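Local coordinates for 3-dehydroquinate dehydratase (Geobacillus kaustophilus, PDB 2YR1), which catalyses, as a type I dehydroquinase, the cis-dehydration of 3-dehydroquinate to 3-dehydroshikimate, the third step of the chorismate pathway, probably through a Schiff base with the substrate, at residues T192-R196 with W220-S224; L217-L221 with V248-Q253. One frame throughout, in Å; residues are numbered along the deposited sequence.

Interaction 1. Residues T192-R196 with W220-S224; sequences TEEAR and WLFGS
In the (beta/alpha)8 barrel of type I dehydroquinases, helix 182-198 packs here against the loop that leads from helix 213-218 into the last barrel strand, 226-228, with R196 and T192 of the helix set on F222 and G223. The guanidinium of R196 lies across the turn of the loop: G223 N sits 3.6 Å above its plane, over the centre. From that position NH1 donates to L221 O at 3.1 Å. This bond is bent, 136° at the hydrogen, and the donor stands above the carbonyl plane. The same NH1 forms a salt bridge one helical turn back, 2.9 Å to E193 OE1, which offers its syn lone pair close to the guanidinium plane. E193 reaches there because its chain bends at chi2 (59°), which also brings OE1 to 3.2 Å from F222 CA. OE2 of the same carboxylate pairs with R197, while R196 NE is bonded to I3 O, so the guanidinium is held from several directions.

Deeper in, the methyl CG2 of T192, placed anti to the backbone N, presses to 3.2 Å from F222 O; OG1 is turned to L188 O and T205 OG1. E193 CA also approaches F222 O, at 3.3 Å, as a CA-H...O contact. G223 has a positive phi (113°), a conformation that suits glycine, and its CA lies directly beside the R196 side chain, 3.6 Å from R196 NE. P182 of the second subunit packs on E193 and R196. NH1 thus ties the carboxylate of E193 on the helix to L221 O of the loop, which positions the charge pair against the loop backbone, and the salt bridge with E193 probably fixes the rotation of the R196 guanidinium.

Interaction 2. Residues L217-L221 with V248-Q253; sequences LAGWL and VLSILQ
W220 buries the most surface here, followed by L252 and L217, and the indole lies along the side of helix 242-256, beside L249, L252 and Q253. Its CG takes the crowded position between backbone N and carbonyl carbon (chi1 61°), which swings the ring toward that helix. The pyrrole end meets leucine methyls, NE1 standing 3.4 Å from L249 CD2 and 3.6 Å from L252 CD2. At the other end CH2 rests 3.5 Å from Q253 CG, and the ring and amide planes are turned 69° apart. NE1 spends its hydrogen on a weak bond to L217 O, 3.0 Å and 133° at the hydrogen, with that oxygen in the indole plane.

L252 turns its CG away from the backbone N, and its CD2 enters between the residues of 217-221: it is 3.3 Å from L217 O and 3.9 Å from A218 CB, and it meets L221 CD1 tip to tip. The side chain of L217 lies nearly perpendicular to that of V248, L217 CB being 4.0 Å from V248 CG1.

The contact thus joins residues 217-221, which continue from helix 213-218, to the final helix, 242-256. P20, just before strand 21-26, touches both W220 and Q253, and L252 of the second subunit packs on L217.

In the fold
Both contacts are largely buried, lie on the same side of the chain's centre and share W220 and L221, so the segment after helix 213-218 is gripped from two directions: by helix 182-198 in interaction 1 and by helix 242-256 in interaction 2. Their chemistry differs. Interaction 1 relies on a salt bridge and backbone carbonyls at a glycine turn, whereas interaction 2 is mainly apolar, with aliphatic groups meeting an indole. S224 N to G219 O, 3.1 Å, is a probable hydrogen bond linking the two. Each also touches the second subunit. S224 lies about 8 Å from K174, the predicted Schiff-base lysine, measured between side chains.

Interaction 1. Residues T192-R196 with W220-S224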
loop_
_atom_site.group_PDB
_atom_site.type_symbol
_atom_site.label_atom_id
_atom_site.label_comp_id
_atom_site.label_asym_id
_atom_site.label_seq_id
_atom_site.Cartn_x
_atom_site.Cartn_y
_atom_site.Cartn_z
ATOM N N THR A 192 11.671 7.300 0.588
ATOM C CA THR A 192 10.825 8.178 1.382
ATOM C C THR A 192 11.087 7.935 2.859
ATOM O O THR A 192 11.345 8.875 3.618
ATOM C CB THR A 192 9.339 7.925 1.080
ATOM O OG1 THR A 192 9.112 8.121 -0.328
ATOM C CG2 THR A 192 8.456 8.876 1.882
ATOM N N GLU A 193 11.027 6.663 3.246
ATOM C CA GLU A 193 11.252 6.251 4.628
ATOM C C GLU A 193 12.666 6.602 5.103
ATOM O O GLU A 193 12.871 7.015 6.254
ATOM C CB GLU A 193 10.999 4.731 4.759
ATOM C CG GLU A 193 11.141 4.163 6.184
ATOM C CD GLU A 193 10.187 4.802 7.203
ATOM O OE1 GLU A 193 8.996 5.011 6.890
ATOM O OE2 GLU A 193 10.631 5.087 8.336
ATOM N N GLU A 194 13.652 6.429 4.239
ATOM C CA GLU A 194 15.011 6.795 4.647
ATOM C C GLU A 194 15.124 8.307 4.810
ATOM O O GLU A 194 15.720 8.786 5.768
ATOM C CB GLU A 194 16.033 6.318 3.635
ATOM C CG GLU A 194 16.380 4.876 3.797
ATOM C CD GLU A 194 17.208 4.347 2.651
ATOM O OE1 GLU A 194 17.745 5.165 1.867
ATOM O OE2 GLU A 194 17.319 3.108 2.532
ATOM N N ALA A 195 14.539 9.055 3.880
ATOM C CA ALA A 195 14.586 10.512 3.941
ATOM C C ALA A 195 13.882 11.029 5.192
ATOM O O ALA A 195 14.331 11.983 5.839
ATOM C CB ALA A 195 13.945 11.099 2.688
ATOM N N ARG A 196 12.786 10.372 5.538
ATOM C CA ARG A 196 11.976 10.733 6.692
ATOM C C ARG A 196 12.774 10.735 7.989
ATOM O O ARG A 196 12.569 11.578 8.862
ATOM C CB ARG A 196 10.816 9.750 6.797
ATOM C CG ARG A 196 9.952 9.908 8.018
ATOM C CD ARG A 196 9.221 8.593 8.246
ATOM N NE ARG A 196 7.882 8.846 8.745
ATOM C CZ ARG A 196 6.948 7.921 8.858
ATOM N NH1 ARG A 196 7.205 6.667 8.502
ATOM N NH2 ARG A 196 5.758 8.258 9.325
ATOM N N TRP A 220 1.928 7.914 2.983
ATOM C CA TRP A 220 1.954 8.566 4.289
ATOM C C TRP A 220 2.472 7.658 5.391
ATOM O O TRP A 220 2.907 8.141 6.431
ATOM C CB TRP A 220 0.558 9.095 4.662
ATOM C CG TRP A 220 -0.495 8.040 4.765
ATOM C CD1 TRP A 220 -1.175 7.451 3.732
ATOM C CD2 TRP A 220 -0.952 7.404 5.963
ATOM N NE1 TRP A 220 -2.022 6.486 4.217
ATOM C CE2 TRP A 220 -1.906 6.436 5.583
ATOM C CE3 TRP A 220 -0.646 7.560 7.322
ATOM C CZ2 TRP A 220 -2.564 5.622 6.515
ATOM C CZ3 TRP A 220 -1.302 6.754 8.252
ATOM C CH2 TRP A 220 -2.254 5.792 7.837
ATOM N N LEU A 221 2.433 6.342 5.168
ATOM C CA LEU A 221 2.918 5.374 6.165
ATOM C C LEU A 221 4.458 5.356 6.196
ATOM O O LEU A 221 5.080 4.824 7.124
ATOM C CB LEU A 221 2.403 3.959 5.815
ATOM C CG LEU A 221 0.897 3.709 6.031
ATOM C CD1 LEU A 221 0.463 2.441 5.288
ATOM C CD2 LEU A 221 0.591 3.575 7.511
ATOM N N PHE A 222 5.060 5.930 5.165
ATOM C CA PHE A 222 6.514 5.952 5.025
ATOM C C PHE A 222 7.073 7.356 5.039
ATOM O O PHE A 222 8.256 7.556 4.790
ATOM C CB PHE A 222 6.916 5.225 3.733
ATOM C CG PHE A 222 6.421 3.813 3.682
ATOM C CD1 PHE A 222 7.057 2.818 4.428
ATOM C CD2 PHE A 222 5.259 3.496 2.985
ATOM C CE1 PHE A 222 6.529 1.525 4.488
ATOM C CE2 PHE A 222 4.719 2.216 3.036
ATOM C CZ PHE A 222 5.350 1.220 3.793
ATOM N N GLY A 223 6.223 8.328 5.350
ATOM C CA GLY A 223 6.687 9.699 5.449
ATOM C C GLY A 223 6.190 10.710 4.437
ATOM O O GLY A 223 6.616 11.874 4.484
ATOM N N SER A 224 5.307 10.312 3.522
ATOM C CA SER A 224 4.830 11.295 2.550
ATOM C C SER A 224 3.631 11.997 3.167
ATOM O O SER A 224 2.577 11.382 3.406
ATOM C CB SER A 224 4.448 10.631 1.219
ATOM O OG SER A 224 4.245 11.618 0.209
#

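Interaction 2. Residues L217-L221 with V248-Q253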
loop_
_atom_site.group_PDB
_atom_site.type_symbol
_atom_site.label_atom_id
_atom_site.label_comp_id
_atom_site.label_asym_id
_atom_site.label_seq_id
_atom_site.Cartn_x
_atom_site.Cartn_y
_atom_site.Cartn_z
ATOM N N LEU A 217 -1.896 6.273 -1.937
ATOM C CA LEU A 217 -2.819 5.869 -0.886
ATOM C C LEU A 217 -2.116 5.438 0.399
ATOM O O LEU A 217 -2.720 5.471 1.467
ATOM C CB LEU A 217 -3.695 4.708 -1.381
ATOM C CG LEU A 217 -4.541 4.880 -2.654
ATOM C CD1 LEU A 217 -5.102 3.543 -3.079
ATOM C CD2 LEU A 217 -5.671 5.880 -2.410
ATOM N N ALA A 218 -0.850 5.032 0.291
ATOM C CA ALA A 218 -0.114 4.542 1.454
ATOM C C ALA A 218 1.243 5.182 1.698
ATOM O O ALA A 218 1.945 4.802 2.623
ATOM C CB ALA A 218 0.060 3.026 1.335
ATOM N N GLY A 219 1.624 6.145 0.875
ATOM C CA GLY A 219 2.913 6.775 1.074
ATOM C C GLY A 219 3.043 7.440 2.433
ATOM O O GLY A 219 4.142 7.511 2.983
ATOM N N TRP A 220 1.928 7.914 2.983
ATOM C CA TRP A 220 1.954 8.566 4.289
ATOM C C TRP A 220 2.472 7.658 5.391
ATOM O O TRP A 220 2.907 8.141 6.431
ATOM C CB TRP A 220 0.558 9.095 4.662
ATOM C CG TRP A 220 -0.495 8.040 4.765
ATOM C CD1 TRP A 220 -1.175 7.451 3.732
ATOM C CD2 TRP A 220 -0.952 7.404 5.963
ATOM N NE1 TRP A 220 -2.022 6.486 4.217
ATOM C CE2 TRP A 220 -1.906 6.436 5.583
ATOM C CE3 TRP A 220 -0.646 7.560 7.322
ATOM C CZ2 TRP A 220 -2.564 5.622 6.515
ATOM C CZ3 TRP A 220 -1.302 6.754 8.252
ATOM C CH2 TRP A 220 -2.254 5.792 7.837
ATOM N N LEU A 221 2.433 6.342 5.168
ATOM C CA LEU A 221 2.918 5.374 6.165
ATOM C C LEU A 221 4.458 5.356 6.196
ATOM O O LEU A 221 5.080 4.824 7.124
ATOM C CB LEU A 221 2.403 3.959 5.815
ATOM C CG LEU A 221 0.897 3.709 6.031
ATOM C CD1 LEU A 221 0.463 2.441 5.288
ATOM C CD2 LEU A 221 0.591 3.575 7.511
ATOM N N VAL A 248 -10.084 4.820 1.027
ATOM C CA VAL A 248 -8.935 3.989 1.407
ATOM C C VAL A 248 -8.192 4.521 2.625
ATOM O O VAL A 248 -7.806 3.756 3.529
ATOM C CB VAL A 248 -7.958 3.847 0.200
ATOM C CG1 VAL A 248 -6.731 3.086 0.595
ATOM C CG2 VAL A 248 -8.685 3.135 -0.955
ATOM N N LEU A 249 -7.980 5.832 2.663
ATOM C CA LEU A 249 -7.262 6.409 3.790
ATOM C C LEU A 249 -7.948 6.108 5.097
ATOM O O LEU A 249 -7.286 5.797 6.078
ATOM C CB LEU A 249 -7.129 7.924 3.648
ATOM C CG LEU A 249 -6.210 8.428 2.538
ATOM C CD1 LEU A 249 -6.170 9.964 2.581
ATOM C CD2 LEU A 249 -4.812 7.842 2.730
ATOM N N SER A 250 -9.273 6.220 5.116
ATOM C CA SER A 250 -10.028 5.978 6.336
ATOM C C SER A 250 -9.870 4.530 6.800
ATOM O O SER A 250 -9.636 4.271 7.979
ATOM C CB SER A 250 -11.499 6.322 6.117
ATOM O OG SER A 250 -11.633 7.708 5.827
ATOM N N ILE A 251 -9.963 3.598 5.865
ATOM C CA ILE A 251 -9.812 2.188 6.198
ATOM C C ILE A 251 -8.372 1.934 6.638
ATOM O O ILE A 251 -8.121 1.384 7.701
ATOM C CB ILE A 251 -10.152 1.324 4.983
ATOM C CG1 ILE A 251 -11.644 1.482 4.681
ATOM C CG2 ILE A 251 -9.757 -0.133 5.241
ATOM C CD1 ILE A 251 -12.072 0.912 3.368
ATOM N N LEU A 252 -7.426 2.376 5.825
ATOM C CA LEU A 252 -6.025 2.186 6.146
ATOM C C LEU A 252 -5.703 2.798 7.506
ATOM O O LEU A 252 -4.965 2.211 8.282
ATOM C CB LEU A 252 -5.154 2.819 5.056
ATOM C CG LEU A 252 -3.693 2.387 4.947
ATOM C CD1 LEU A 252 -3.590 0.851 4.884
ATOM C CD2 LEU A 252 -3.089 3.037 3.694
ATOM N N GLN A 253 -6.282 3.964 7.797
ATOM C CA GLN A 253 -6.014 4.640 9.053
ATOM C C GLN A 253 -6.561 3.956 10.291
ATOM O O GLN A 253 -5.868 3.875 11.312
ATOM C CB GLN A 253 -6.513 6.083 8.998
ATOM C CG GLN A 253 -5.575 6.977 8.216
ATOM C CD GLN A 253 -5.888 8.439 8.363
ATOM O OE1 GLN A 253 -6.832 8.953 7.758
ATOM N NE2 GLN A 253 -5.096 9.127 9.178
#